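Local coordinates for protein yeast glycogen phosphorylase (Saccharomyces cerevisiae, PDB 1YGP) that belongs to the carbohydrate phosphorylase family of the GT-B fold and carries bound pyridoxal-5'-phosphate, at residues F620-R625 against S651-K656; L627-M632 against E685-V690; A643-R648 against T830-D835. One frame throughout, in Å; residues are numbered along the deposited sequence.

Interaction 1: F620-R625 against S651-K656; sequences FGIIYR and SIFGGK
I622 lays the end of its side chain over S651 and against the rim of the F653 ring. From helix 615-634 the longer branch runs out with CG1 anti to the carbonyl carbon (chi1 -70°) and then continues fully extended (chi2 -173°), which carries CD1 across to strand 649-654. That methyl does most of the touching. I622 CD1 lies 3.4 Å from S651 OG and 3.5 Å from S651 CB, and it meets the ring edge almost in the ring plane, with I622 CD1 at 3.5 Å from F653 CE1 and 3.9 Å from F653 CZ. Ring and isoleucine approach from opposite directions, end against edge. S651 and F653 are two apart on the strand and point to the same side. Helix and strand belong to a beta-alpha-beta crossover in the Rossmann-like parallel sheet of the C-terminal domain, where the connection from strand 601-606 to strand 649-654 runs through helix 615-634 and the short helix 639-645. V674 of helix 662-678 also packs on I622, and I671 of the same helix packs on F653, extending the buried apolar layer between this face of the sheet and its helices. The F653 side chain lies about 13 Å from the bound pyridoxal-5'-phosphate.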
ATOM      1  N   PHE A 620      -8.080 -29.057  33.385  1.00 21.27           N
ATOM      2  CA  PHE A 620      -7.984 -29.946  34.539  1.00 19.10           C
ATOM      3  C   PHE A 620      -9.080 -31.000  34.499  1.00 19.29           C
ATOM      4  O   PHE A 620      -8.866 -32.163  34.861  1.00 21.82           O
ATOM      5  CB  PHE A 620      -8.077 -29.150  35.842  1.00  9.50           C
ATOM      6  CG  PHE A 620      -6.909 -28.201  36.049  1.00  5.11           C
ATOM      7  CD1 PHE A 620      -5.693 -28.374  35.391  1.00  7.09           C
ATOM      8  CD2 PHE A 620      -7.074 -27.096  36.883  1.00 10.60           C
ATOM      9  CE1 PHE A 620      -4.661 -27.440  35.559  1.00  7.12           C
ATOM     10  CE2 PHE A 620      -6.043 -26.168  37.047  1.00  5.02           C
ATOM     11  CZ  PHE A 620      -4.838 -26.335  36.386  1.00  5.70           C
ATOM     12  N   GLY A 621     -10.239 -30.616  33.991  1.00 17.00           N
ATOM     13  CA  GLY A 621     -11.305 -31.556  33.771  1.00 18.91           C
ATOM     14  C   GLY A 621     -10.909 -32.558  32.691  1.00 21.08           C
ATOM     15  O   GLY A 621     -11.238 -33.737  32.869  1.00 19.56           O
ATOM     16  N   ILE A 622     -10.214 -32.161  31.594  1.00 21.84           N
ATOM     17  CA  ILE A 622      -9.824 -33.108  30.535  1.00 20.32           C
ATOM     18  C   ILE A 622      -8.849 -34.109  31.082  1.00 20.39           C
ATOM     19  O   ILE A 622      -9.112 -35.309  30.966  1.00 21.70           O
ATOM     20  CB  ILE A 622      -9.127 -32.485  29.288  1.00 18.11           C
ATOM     21  CG1 ILE A 622     -10.126 -31.673  28.512  1.00 16.97           C
ATOM     22  CG2 ILE A 622      -8.611 -33.570  28.343  1.00 17.37           C
ATOM     23  CD1 ILE A 622      -9.594 -31.162  27.185  1.00 15.01           C
ATOM     24  N   ILE A 623      -7.752 -33.624  31.675  1.00 21.92           N
ATOM     25  CA  ILE A 623      -6.770 -34.512  32.269  1.00 23.61           C
ATOM     26  C   ILE A 623      -7.459 -35.435  33.257  1.00 23.25           C
ATOM     27  O   ILE A 623      -7.230 -36.637  33.120  1.00 26.92           O
ATOM     28  CB  ILE A 623      -5.658 -33.738  32.993  1.00 23.27           C
ATOM     29  CG1 ILE A 623      -4.902 -32.831  32.031  1.00 23.22           C
ATOM     30  CG2 ILE A 623      -4.676 -34.740  33.577  1.00 23.58           C
ATOM     31  CD1 ILE A 623      -3.905 -31.902  32.737  1.00 21.29           C
ATOM     32  N   TYR A 624      -8.328 -34.963  34.167  1.00 25.93           N
ATOM     33  CA  TYR A 624      -9.039 -35.834  35.101  1.00 25.54           C
ATOM     34  C   TYR A 624      -9.709 -36.987  34.365  1.00 25.42           C
ATOM     35  O   TYR A 624      -9.442 -38.145  34.698  1.00 32.04           O
ATOM     36  CB  TYR A 624     -10.125 -35.072  35.897  1.00 27.77           C
ATOM     37  CG  TYR A 624     -11.023 -36.025  36.696  1.00 34.03           C
ATOM     38  CD1 TYR A 624     -10.576 -36.579  37.900  1.00 31.60           C
ATOM     39  CD2 TYR A 624     -12.258 -36.426  36.156  1.00 33.85           C
ATOM     40  CE1 TYR A 624     -11.354 -37.539  38.547  1.00 36.53           C
ATOM     41  CE2 TYR A 624     -13.034 -37.385  36.795  1.00 35.72           C
ATOM     42  CZ  TYR A 624     -12.575 -37.936  37.989  1.00 38.32           C
ATOM     43  OH  TYR A 624     -13.356 -38.882  38.625  1.00 41.07           O
ATOM     44  N   ARG A 625     -10.570 -36.715  33.391  1.00 21.75           N
ATOM     45  CA  ARG A 625     -11.241 -37.760  32.658  1.00 19.29           C
ATOM     46  C   ARG A 625     -10.191 -38.702  32.091  1.00 20.97           C
ATOM     47  O   ARG A 625     -10.277 -39.887  32.394  1.00 23.24           O
ATOM     48  CB  ARG A 625     -12.072 -37.141  31.543  1.00 17.94           C
ATOM     49  CG  ARG A 625     -12.754 -38.175  30.649  1.00 17.29           C
ATOM     50  CD  ARG A 625     -13.345 -37.526  29.419  1.00 12.09           C
ATOM     51  NE  ARG A 625     -14.790 -37.396  29.493  1.00 11.91           N
ATOM     52  CZ  ARG A 625     -15.552 -38.006  28.577  1.00 19.21           C
ATOM     53  NH1 ARG A 625     -15.005 -38.751  27.596  1.00 20.36           N
ATOM     54  NH2 ARG A 625     -16.870 -37.826  28.600  1.00 12.81           N
ATOM     55  N   SER A 651     -12.560 -32.135  22.577  1.00  4.84           N
ATOM     56  CA  SER A 651     -12.519 -30.801  23.141  1.00 12.92           C
ATOM     57  C   SER A 651     -11.792 -29.860  22.165  1.00 17.12           C
ATOM     58  O   SER A 651     -10.649 -30.083  21.732  1.00 18.10           O
ATOM     59  CB  SER A 651     -11.804 -30.849  24.462  1.00 11.24           C
ATOM     60  OG  SER A 651     -12.432 -31.773  25.346  1.00 14.73           O
ATOM     61  N   ILE A 652     -12.478 -28.794  21.774  1.00 18.21           N
ATOM     62  CA  ILE A 652     -11.981 -27.826  20.816  1.00 16.61           C
ATOM     63  C   ILE A 652     -11.627 -26.558  21.588  1.00 16.32           C
ATOM     64  O   ILE A 652     -12.498 -25.967  22.236  1.00 19.03           O
ATOM     65  CB  ILE A 652     -13.102 -27.591  19.772  1.00 15.45           C
ATOM     66  CG1 ILE A 652     -13.436 -28.870  19.000  1.00 15.05           C
ATOM     67  CG2 ILE A 652     -12.650 -26.507  18.825  1.00 16.09           C
ATOM     68  CD1 ILE A 652     -12.348 -29.311  17.996  1.00 15.76           C
ATOM     69  N   PHE A 653     -10.372 -26.129  21.607  1.00 17.77           N
ATOM     70  CA  PHE A 653      -9.994 -24.885  22.264  1.00 15.82           C
ATOM     71  C   PHE A 653      -9.515 -23.923  21.187  1.00 15.93           C
ATOM     72  O   PHE A 653      -8.932 -24.332  20.177  1.00 12.30           O
ATOM     73  CB  PHE A 653      -8.858 -25.096  23.259  1.00  9.87           C
ATOM     74  CG  PHE A 653      -9.222 -25.868  24.517  1.00 12.53           C
ATOM     75  CD1 PHE A 653      -9.274 -27.268  24.500  1.00 14.81           C
ATOM     76  CD2 PHE A 653      -9.442 -25.187  25.716  1.00 10.81           C
ATOM     77  CE1 PHE A 653      -9.535 -27.982  25.677  1.00  8.56           C
ATOM     78  CE2 PHE A 653      -9.701 -25.916  26.885  1.00 14.60           C
ATOM     79  CZ  PHE A 653      -9.750 -27.312  26.873  1.00  5.08           C
ATOM     80  N   GLY A 654      -9.746 -22.636  21.367  1.00 15.81           N
ATOM     81  CA  GLY A 654      -9.270 -21.630  20.446  1.00 16.95           C
ATOM     82  C   GLY A 654      -9.199 -20.302  21.180  1.00 18.95           C
ATOM     83  O   GLY A 654      -9.987 -20.094  22.118  1.00 20.73           O
ATOM     84  N   GLY A 655      -8.263 -19.418  20.809  1.00 16.26           N
ATOM     85  CA  GLY A 655      -8.198 -18.094  21.409  1.00 14.93           C
ATOM     86  C   GLY A 655      -6.768 -17.609  21.504  1.00 11.86           C
ATOM     87  O   GLY A 655      -5.830 -18.388  21.331  1.00 13.50           O
ATOM     88  N   LYS A 656      -6.570 -16.320  21.755  1.00 10.93           N
ATOM     89  CA  LYS A 656      -5.227 -15.760  21.816  1.00 11.20           C
ATOM     90  C   LYS A 656      -5.000 -15.176  23.195  1.00 15.86           C
ATOM     91  O   LYS A 656      -5.953 -14.714  23.835  1.00 15.87           O
ATOM     92  CB  LYS A 656      -5.019 -14.620  20.844  1.00  6.68           C
ATOM     93  CG  LYS A 656      -5.181 -14.947  19.386  1.00  4.30           C
ATOM     94  CD  LYS A 656      -5.077 -13.646  18.642  1.00 11.36           C
ATOM     95  CE  LYS A 656      -5.348 -13.892  17.185  1.00  8.99           C
ATOM     96  NZ  LYS A 656      -5.279 -12.632  16.486  1.00 12.01           N
TER

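Interaction 2: L627-M632 against E685-V690; sequences LAMKNM and EHLLKV
K689 O accepts the backbone N-H of S651, a parallel-sheet bond between strands 688-693 and 649-654, one residue beyond L688, which M629 meets. Strand 688-693 is an outermost strand of the parallel, Rossmann-like sheet and runs beside 649-654; the backbone of L687 is likewise hydrogen-bonded to K649. Helix 615-634, from the preceding beta-alpha-beta crossover, thus reaches past its own following strand to the next one. Between helix and strand the contact is wholly apolar and made by one long side chain. M629 sends CG off anti to its carbonyl carbon (chi1 -55°), keeps the next bond extended (chi2 -177°), and then bends at the sulfur (chi3 111°), turning the terminal methyl from the line of the chain toward L687. M629 CE comes to 3.6 Å from L687 CB, the closest approach between the two segments, and the two side chains meet at a slant. The sulfur itself is a looser neighbour, M629 SD standing 4.5 Å from L688 CB. The methionine is therefore laid over the turn into the strand, its methyl on the last loop residue and its sulfur beside the first strand residue. Y646 and V642 also pack on M629, and V678 of helix 662-678 packs on L688, so the thioether is buried among residues from several elements. One residue along the helix, K630 turns to other partners: its NZ forms a salt bridge with D681 and a weak hydrogen bond with Y626 OH. At the sheet end of the contact, L688 CD2 continues the apolar layer to I622 CG2.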
ATOM      1  N   LEU A 627      -7.105 -39.464  33.003  1.00 30.50           N
ATOM      2  CA  LEU A 627      -6.526 -40.240  34.084  1.00 32.21           C
ATOM      3  C   LEU A 627      -7.488 -41.312  34.586  1.00 30.87           C
ATOM      4  O   LEU A 627      -7.091 -42.453  34.843  1.00 32.11           O
ATOM      5  CB  LEU A 627      -6.138 -39.280  35.198  1.00 27.16           C
ATOM      6  CG  LEU A 627      -4.660 -39.134  35.520  1.00 25.22           C
ATOM      7  CD1 LEU A 627      -3.758 -39.324  34.297  1.00 19.09           C
ATOM      8  CD2 LEU A 627      -4.515 -37.765  36.143  1.00 26.68           C
ATOM      9  N   ALA A 628      -8.765 -40.979  34.663  1.00 29.29           N
ATOM     10  CA  ALA A 628      -9.775 -41.925  35.066  1.00 31.39           C
ATOM     11  C   ALA A 628      -9.930 -43.038  34.022  1.00 32.89           C
ATOM     12  O   ALA A 628      -9.992 -44.221  34.364  1.00 32.97           O
ATOM     13  CB  ALA A 628     -11.078 -41.174  35.238  1.00 30.06           C
ATOM     14  N   MET A 629      -9.906 -42.713  32.730  1.00 33.59           N
ATOM     15  CA  MET A 629     -10.056 -43.680  31.650  1.00 31.83           C
ATOM     16  C   MET A 629      -8.937 -44.697  31.660  1.00 30.91           C
ATOM     17  O   MET A 629      -9.145 -45.907  31.647  1.00 35.11           O
ATOM     18  CB  MET A 629      -9.999 -43.042  30.289  1.00 31.23           C
ATOM     19  CG  MET A 629     -10.949 -41.923  29.988  1.00 34.90           C
ATOM     20  SD  MET A 629     -10.639 -41.478  28.267  1.00 44.17           S
ATOM     21  CE  MET A 629     -12.174 -42.081  27.629  1.00 37.43           C
ATOM     22  N   LYS A 630      -7.729 -44.160  31.698  1.00 30.83           N
ATOM     23  CA  LYS A 630      -6.515 -44.929  31.663  1.00 31.48           C
ATOM     24  C   LYS A 630      -6.410 -45.899  32.812  1.00 33.19           C
ATOM     25  O   LYS A 630      -6.123 -47.085  32.625  1.00 32.91           O
ATOM     26  CB  LYS A 630      -5.329 -43.966  31.669  1.00 33.23           C
ATOM     27  CG  LYS A 630      -4.724 -43.814  30.288  1.00 34.83           C
ATOM     28  CD  LYS A 630      -4.120 -45.181  30.009  1.00 44.21           C
ATOM     29  CE  LYS A 630      -3.470 -45.317  28.673  1.00 43.63           C
ATOM     30  NZ  LYS A 630      -2.345 -44.408  28.582  1.00 49.12           N
ATOM     31  N   ASN A 631      -6.702 -45.379  34.002  1.00 35.63           N
ATOM     32  CA  ASN A 631      -6.679 -46.159  35.224  1.00 37.06           C
ATOM     33  C   ASN A 631      -7.683 -47.305  35.145  1.00 37.02           C
ATOM     34  O   ASN A 631      -7.421 -48.440  35.538  1.00 35.24           O
ATOM     35  CB  ASN A 631      -7.019 -45.249  36.378  1.00 42.81           C
ATOM     36  CG  ASN A 631      -6.602 -45.845  37.704  1.00 54.93           C
ATOM     37  OD1 ASN A 631      -5.474 -45.627  38.153  1.00 60.40           O
ATOM     38  ND2 ASN A 631      -7.464 -46.608  38.378  1.00 55.63           N
ATOM     39  N   MET A 632      -8.850 -47.024  34.569  1.00 37.77           N
ATOM     40  CA  MET A 632      -9.918 -47.988  34.414  1.00 38.59           C
ATOM     41  C   MET A 632      -9.421 -49.109  33.517  1.00 40.82           C
ATOM     42  O   MET A 632      -9.488 -50.274  33.927  1.00 43.34           O
ATOM     43  CB  MET A 632     -11.143 -47.294  33.801  1.00 37.14           C
ATOM     44  CG  MET A 632     -12.432 -48.087  33.910  1.00 35.20           C
ATOM     45  SD  MET A 632     -13.911 -47.205  33.348  1.00 34.34           S
ATOM     46  CE  MET A 632     -14.235 -46.320  34.842  1.00 36.97           C
ATOM     47  N   GLU A 685      -8.367 -45.738  22.426  1.00 36.75           N
ATOM     48  CA  GLU A 685      -8.951 -45.861  21.100  1.00 40.23           C
ATOM     49  C   GLU A 685      -9.915 -44.790  20.564  1.00 40.05           C
ATOM     50  O   GLU A 685     -11.053 -45.044  20.167  1.00 40.32           O
ATOM     51  CB  GLU A 685      -9.615 -47.244  21.051  1.00 41.34           C
ATOM     52  N   HIS A 686      -9.439 -43.534  20.515  1.00 38.76           N
ATOM     53  CA  HIS A 686     -10.194 -42.387  19.999  1.00 36.39           C
ATOM     54  C   HIS A 686     -11.432 -42.018  20.809  1.00 36.95           C
ATOM     55  O   HIS A 686     -12.341 -41.351  20.312  1.00 40.23           O
ATOM     56  CB  HIS A 686     -10.668 -42.602  18.541  1.00 37.69           C
ATOM     57  CG  HIS A 686      -9.561 -42.979  17.578  1.00 41.58           C
ATOM     58  ND1 HIS A 686      -9.656 -43.780  16.531  1.00 44.95           N
ATOM     59  CD2 HIS A 686      -8.258 -42.559  17.662  1.00 41.22           C
ATOM     60  CE1 HIS A 686      -8.474 -43.870  15.978  1.00 46.38           C
ATOM     61  NE2 HIS A 686      -7.644 -43.128  16.671  1.00 44.21           N
ATOM     62  N   LEU A 687     -11.513 -42.409  22.079  1.00 33.69           N
ATOM     63  CA  LEU A 687     -12.635 -41.997  22.883  1.00 26.11           C
ATOM     64  C   LEU A 687     -12.486 -40.551  23.280  1.00 21.83           C
ATOM     65  O   LEU A 687     -13.496 -39.941  23.616  1.00 18.89           O
ATOM     66  CB  LEU A 687     -12.749 -42.860  24.135  1.00 29.39           C
ATOM     67  CG  LEU A 687     -13.647 -44.079  24.100  1.00 23.52           C
ATOM     68  CD1 LEU A 687     -14.982 -43.747  23.462  1.00 24.68           C
ATOM     69  CD2 LEU A 687     -13.016 -45.131  23.231  1.00 35.11           C
ATOM     70  N   LEU A 688     -11.269 -39.994  23.229  1.00 21.98           N
ATOM     71  CA  LEU A 688     -11.016 -38.590  23.541  1.00 26.59           C
ATOM     72  C   LEU A 688      -9.936 -37.949  22.672  1.00 29.01           C
ATOM     73  O   LEU A 688      -8.858 -38.535  22.521  1.00 31.53           O
ATOM     74  CB  LEU A 688     -10.578 -38.431  24.991  1.00 24.23           C
ATOM     75  CG  LEU A 688     -10.394 -37.031  25.529  1.00 19.13           C
ATOM     76  CD1 LEU A 688     -11.731 -36.302  25.607  1.00 24.77           C
ATOM     77  CD2 LEU A 688      -9.774 -37.134  26.893  1.00 18.54           C
ATOM     78  N   LYS A 689     -10.208 -36.759  22.118  1.00 30.20           N
ATOM     79  CA  LYS A 689      -9.246 -35.958  21.348  1.00 25.95           C
ATOM     80  C   LYS A 689      -9.279 -34.525  21.874  1.00 25.71           C
ATOM     81  O   LYS A 689     -10.330 -34.045  22.323  1.00 27.58           O
ATOM     82  CB  LYS A 689      -9.605 -35.897  19.870  1.00 23.29           C
ATOM     83  CG  LYS A 689      -9.557 -37.229  19.135  1.00 26.11           C
ATOM     84  CD  LYS A 689      -8.116 -37.673  18.982  1.00 28.89           C
ATOM     85  CE  LYS A 689      -7.977 -39.106  18.505  1.00 28.23           C
ATOM     86  NZ  LYS A 689      -8.623 -39.294  17.220  1.00 34.10           N
ATOM     87  N   VAL A 690      -8.173 -33.796  21.860  1.00 24.22           N
ATOM     88  CA  VAL A 690      -8.115 -32.398  22.287  1.00 23.21           C
ATOM     89  C   VAL A 690      -7.561 -31.716  21.045  1.00 22.51           C
ATOM     90  O   VAL A 690      -6.611 -32.223  20.441  1.00 24.32           O
ATOM     91  CB  VAL A 690      -7.134 -32.175  23.463  1.00 21.56           C
ATOM     92  CG1 VAL A 690      -7.004 -30.702  23.819  1.00 22.81           C
ATOM     93  CG2 VAL A 690      -7.651 -32.932  24.658  1.00 22.14           C
TER

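Interaction 3: A643-R648 against T830-D835; sequences ARKYPR and THELVD. Unlike the reference sequence in segment 643-648: R644 (reference Lys).
D835 reaches from helix 820-840 to the proline ring of P647, and its CB, CG and OD1 all lie beside the same ring carbon. The path starts with D835 CB 4.1 Å from P647 CD. With CG anti to the carbonyl carbon (chi1 -81°), the carboxylate carbon stays close, D835 CG being 3.9 Å from P647 CD. One oxygen, D835 OD1, is also 3.9 Å from P647 CD; it has a long, weak ion pair with K649 besides. The other, OD2, turns to R625 of helix 615-634, which holds both partners at once: its NH2 forms a salt bridge with D835 OD2 while its NH1 donates a hydrogen bond to P647 O, although P647 and D835 themselves meet only by van der Waals contact. The salt bridge with R625 would probably help to keep this buried acid ionised. Toward the surface the segments are linked more loosely. K645 and E832 set out alongside the interface rather than into it and curl their charged ends toward each other, but K645 NZ and E832 OE2 remain 4.4 Å apart, an attraction at a distance beyond a salt bridge. P647 sits in the short connection from helix 639-645 to strand 649-654, while 820-840 is a helix from much later in the chain. The arrangement is the packing of a late helix against a helix-to-strand connection of a beta-alpha-beta unit in a Rossmann-like GT-B domain.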
ATOM      1  N   ALA A 643     -15.607 -46.743  27.687  1.00 28.76           N
ATOM      2  CA  ALA A 643     -16.464 -45.968  26.816  1.00 28.52           C
ATOM      3  C   ALA A 643     -17.870 -45.793  27.341  1.00 28.19           C
ATOM      4  O   ALA A 643     -18.451 -44.729  27.171  1.00 32.47           O
ATOM      5  CB  ALA A 643     -16.595 -46.616  25.462  1.00 28.44           C
ATOM      6  N   ARG A 644     -18.457 -46.791  27.984  1.00 32.42           N
ATOM      7  CA  ARG A 644     -19.788 -46.631  28.555  1.00 35.19           C
ATOM      8  C   ARG A 644     -19.783 -45.552  29.628  1.00 35.04           C
ATOM      9  O   ARG A 644     -20.781 -44.851  29.780  1.00 35.71           O
ATOM     10  CB  ARG A 644     -20.283 -47.937  29.192  1.00 31.76           C
ATOM     11  N   LYS A 645     -18.692 -45.408  30.381  1.00 36.70           N
ATOM     12  CA  LYS A 645     -18.607 -44.378  31.405  1.00 40.27           C
ATOM     13  C   LYS A 645     -18.107 -43.020  30.926  1.00 37.66           C
ATOM     14  O   LYS A 645     -18.534 -41.978  31.430  1.00 35.81           O
ATOM     15  CB  LYS A 645     -17.691 -44.818  32.545  1.00 44.50           C
ATOM     16  CG  LYS A 645     -18.461 -45.440  33.695  1.00 49.14           C
ATOM     17  CD  LYS A 645     -17.756 -45.159  35.022  1.00 55.89           C
ATOM     18  CE  LYS A 645     -17.609 -43.655  35.345  1.00 61.55           C
ATOM     19  NZ  LYS A 645     -18.879 -42.956  35.520  1.00 62.08           N
ATOM     20  N   TYR A 646     -17.152 -43.001  29.998  1.00 35.22           N
ATOM     21  CA  TYR A 646     -16.565 -41.774  29.496  1.00 29.87           C
ATOM     22  C   TYR A 646     -16.708 -41.890  27.994  1.00 28.41           C
ATOM     23  O   TYR A 646     -15.852 -42.464  27.319  1.00 30.90           O
ATOM     24  CB  TYR A 646     -15.077 -41.668  29.869  1.00 27.83           C
ATOM     25  CG  TYR A 646     -14.826 -41.672  31.361  1.00 31.00           C
ATOM     26  CD1 TYR A 646     -15.195 -40.560  32.114  1.00 30.82           C
ATOM     27  CD2 TYR A 646     -14.278 -42.795  31.983  1.00 31.83           C
ATOM     28  CE1 TYR A 646     -15.027 -40.568  33.495  1.00 32.68           C
ATOM     29  CE2 TYR A 646     -14.108 -42.807  33.368  1.00 32.52           C
ATOM     30  CZ  TYR A 646     -14.487 -41.690  34.115  1.00 34.67           C
ATOM     31  OH  TYR A 646     -14.339 -41.685  35.490  1.00 41.22           O
ATOM     32  N   PRO A 647     -17.795 -41.434  27.396  1.00 27.84           N
ATOM     33  CA  PRO A 647     -18.000 -41.599  25.973  1.00 29.86           C
ATOM     34  C   PRO A 647     -17.233 -40.574  25.122  1.00 32.59           C
ATOM     35  O   PRO A 647     -16.853 -39.501  25.598  1.00 33.12           O
ATOM     36  CB  PRO A 647     -19.510 -41.533  25.862  1.00 27.74           C
ATOM     37  CG  PRO A 647     -20.051 -41.544  27.278  1.00 24.29           C
ATOM     38  CD  PRO A 647     -18.953 -40.848  28.044  1.00 25.08           C
ATOM     39  N   ARG A 648     -17.142 -40.909  23.824  1.00 34.72           N
ATOM     40  CA  ARG A 648     -16.471 -40.176  22.749  1.00 32.08           C
ATOM     41  C   ARG A 648     -16.758 -38.673  22.644  1.00 30.68           C
ATOM     42  O   ARG A 648     -17.893 -38.230  22.382  1.00 28.11           O
ATOM     43  CB  ARG A 648     -16.836 -40.927  21.478  1.00 35.08           C
ATOM     44  CG  ARG A 648     -16.046 -40.544  20.252  1.00 39.77           C
ATOM     45  CD  ARG A 648     -16.167 -41.614  19.175  1.00 47.22           C
ATOM     46  NE  ARG A 648     -15.135 -42.636  19.311  1.00 52.13           N
ATOM     47  CZ  ARG A 648     -15.382 -43.879  19.739  1.00 53.75           C
ATOM     48  NH1 ARG A 648     -16.613 -44.286  20.082  1.00 50.31           N
ATOM     49  NH2 ARG A 648     -14.353 -44.723  19.838  1.00 54.58           N
ATOM     50  N   THR A 830     -21.678 -32.038  36.305  1.00 19.17           N
ATOM     51  CA  THR A 830     -22.471 -31.555  35.190  1.00 18.95           C
ATOM     52  C   THR A 830     -21.986 -32.237  33.918  1.00 20.56           C
ATOM     53  O   THR A 830     -22.777 -32.523  33.015  1.00 19.59           O
ATOM     54  CB  THR A 830     -22.300 -30.062  35.036  1.00 21.34           C
ATOM     55  OG1 THR A 830     -22.329 -29.466  36.330  1.00 28.54           O
ATOM     56  CG2 THR A 830     -23.395 -29.495  34.163  1.00 25.88           C
ATOM     57  N   HIS A 831     -20.680 -32.530  33.808  1.00 19.02           N
ATOM     58  CA  HIS A 831     -20.200 -33.178  32.608  1.00 18.39           C
ATOM     59  C   HIS A 831     -20.698 -34.599  32.487  1.00 21.18           C
ATOM     60  O   HIS A 831     -21.067 -35.001  31.377  1.00 20.28           O
ATOM     61  CB  HIS A 831     -18.699 -33.148  32.574  1.00 14.17           C
ATOM     62  CG  HIS A 831     -18.276 -32.043  31.619  1.00 13.43           C
ATOM     63  ND1 HIS A 831     -17.584 -30.935  31.884  1.00 11.26           N
ATOM     64  CD2 HIS A 831     -18.572 -32.041  30.273  1.00 10.89           C
ATOM     65  CE1 HIS A 831     -17.446 -30.269  30.764  1.00  8.88           C
ATOM     66  NE2 HIS A 831     -18.040 -30.933  29.804  1.00 13.08           N
ATOM     67  N   GLU A 832     -20.785 -35.316  33.613  1.00 22.72           N
ATOM     68  CA  GLU A 832     -21.393 -36.645  33.653  1.00 24.10           C
ATOM     69  C   GLU A 832     -22.819 -36.576  33.104  1.00 22.20           C
ATOM     70  O   GLU A 832     -23.199 -37.398  32.259  1.00 22.61           O
ATOM     71  CB  GLU A 832     -21.402 -37.135  35.087  1.00 26.60           C
ATOM     72  CG  GLU A 832     -20.798 -38.522  35.155  1.00 39.72           C
ATOM     73  CD  GLU A 832     -20.322 -38.905  36.548  1.00 44.82           C
ATOM     74  OE1 GLU A 832     -19.208 -38.521  36.905  1.00 50.61           O
ATOM     75  OE2 GLU A 832     -21.056 -39.590  37.264  1.00 48.80           O
ATOM     76  N   LEU A 833     -23.587 -35.557  33.535  1.00 18.25           N
ATOM     77  CA  LEU A 833     -24.918 -35.301  33.001  1.00 18.28           C
ATOM     78  C   LEU A 833     -24.937 -35.089  31.498  1.00 18.75           C
ATOM     79  O   LEU A 833     -25.634 -35.813  30.786  1.00 16.30           O
ATOM     80  CB  LEU A 833     -25.530 -34.081  33.666  1.00 16.81           C
ATOM     81  CG  LEU A 833     -26.203 -34.386  34.981  1.00 19.55           C
ATOM     82  CD1 LEU A 833     -26.238 -33.176  35.895  1.00 19.89           C
ATOM     83  CD2 LEU A 833     -27.585 -34.902  34.645  1.00 21.29           C
ATOM     84  N   VAL A 834     -24.141 -34.138  30.999  1.00 23.38           N
ATOM     85  CA  VAL A 834     -24.038 -33.814  29.577  1.00 23.28           C
ATOM     86  C   VAL A 834     -23.827 -35.092  28.779  1.00 23.82           C
ATOM     87  O   VAL A 834     -24.602 -35.405  27.862  1.00 19.57           O
ATOM     88  CB  VAL A 834     -22.848 -32.814  29.348  1.00 24.14           C
ATOM     89  CG1 VAL A 834     -22.496 -32.643  27.881  1.00 27.09           C
ATOM     90  CG2 VAL A 834     -23.276 -31.434  29.773  1.00 25.10           C
ATOM     91  N   ASP A 835     -22.819 -35.857  29.203  1.00 23.43           N
ATOM     92  CA  ASP A 835     -22.454 -37.060  28.506  1.00 26.58           C
ATOM     93  C   ASP A 835     -23.581 -38.054  28.371  1.00 26.52           C
ATOM     94  O   ASP A 835     -23.770 -38.613  27.274  1.00 28.35           O
ATOM     95  CB  ASP A 835     -21.298 -37.740  29.206  1.00 33.35           C
ATOM     96  CG  ASP A 835     -19.935 -37.150  28.887  1.00 38.57           C
ATOM     97  OD1 ASP A 835     -19.582 -37.046  27.708  1.00 43.85           O
ATOM     98  OD2 ASP A 835     -19.213 -36.828  29.828  1.00 41.95           O
TER

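In the fold
From the N terminus, helix 615-634 opens two contacts in succession, interaction 1 at 620-625 and interaction 2 at 627-632, and 643-648 then opens interaction 3. They close in the same order, at 651-656, 685-690 and 830-835, so all three loops cross one another and none lies within another. Interaction 1 closes a short loop onto the strand next after the helix. Interaction 2 closes a longer one onto the outermost strand beside it. Interaction 3 spans by far the most sequence and brings helix 820-840 back to the connection preceding strand 649-654. Together they tie helix 615-634, two neighbouring strands and a late helix into one domain.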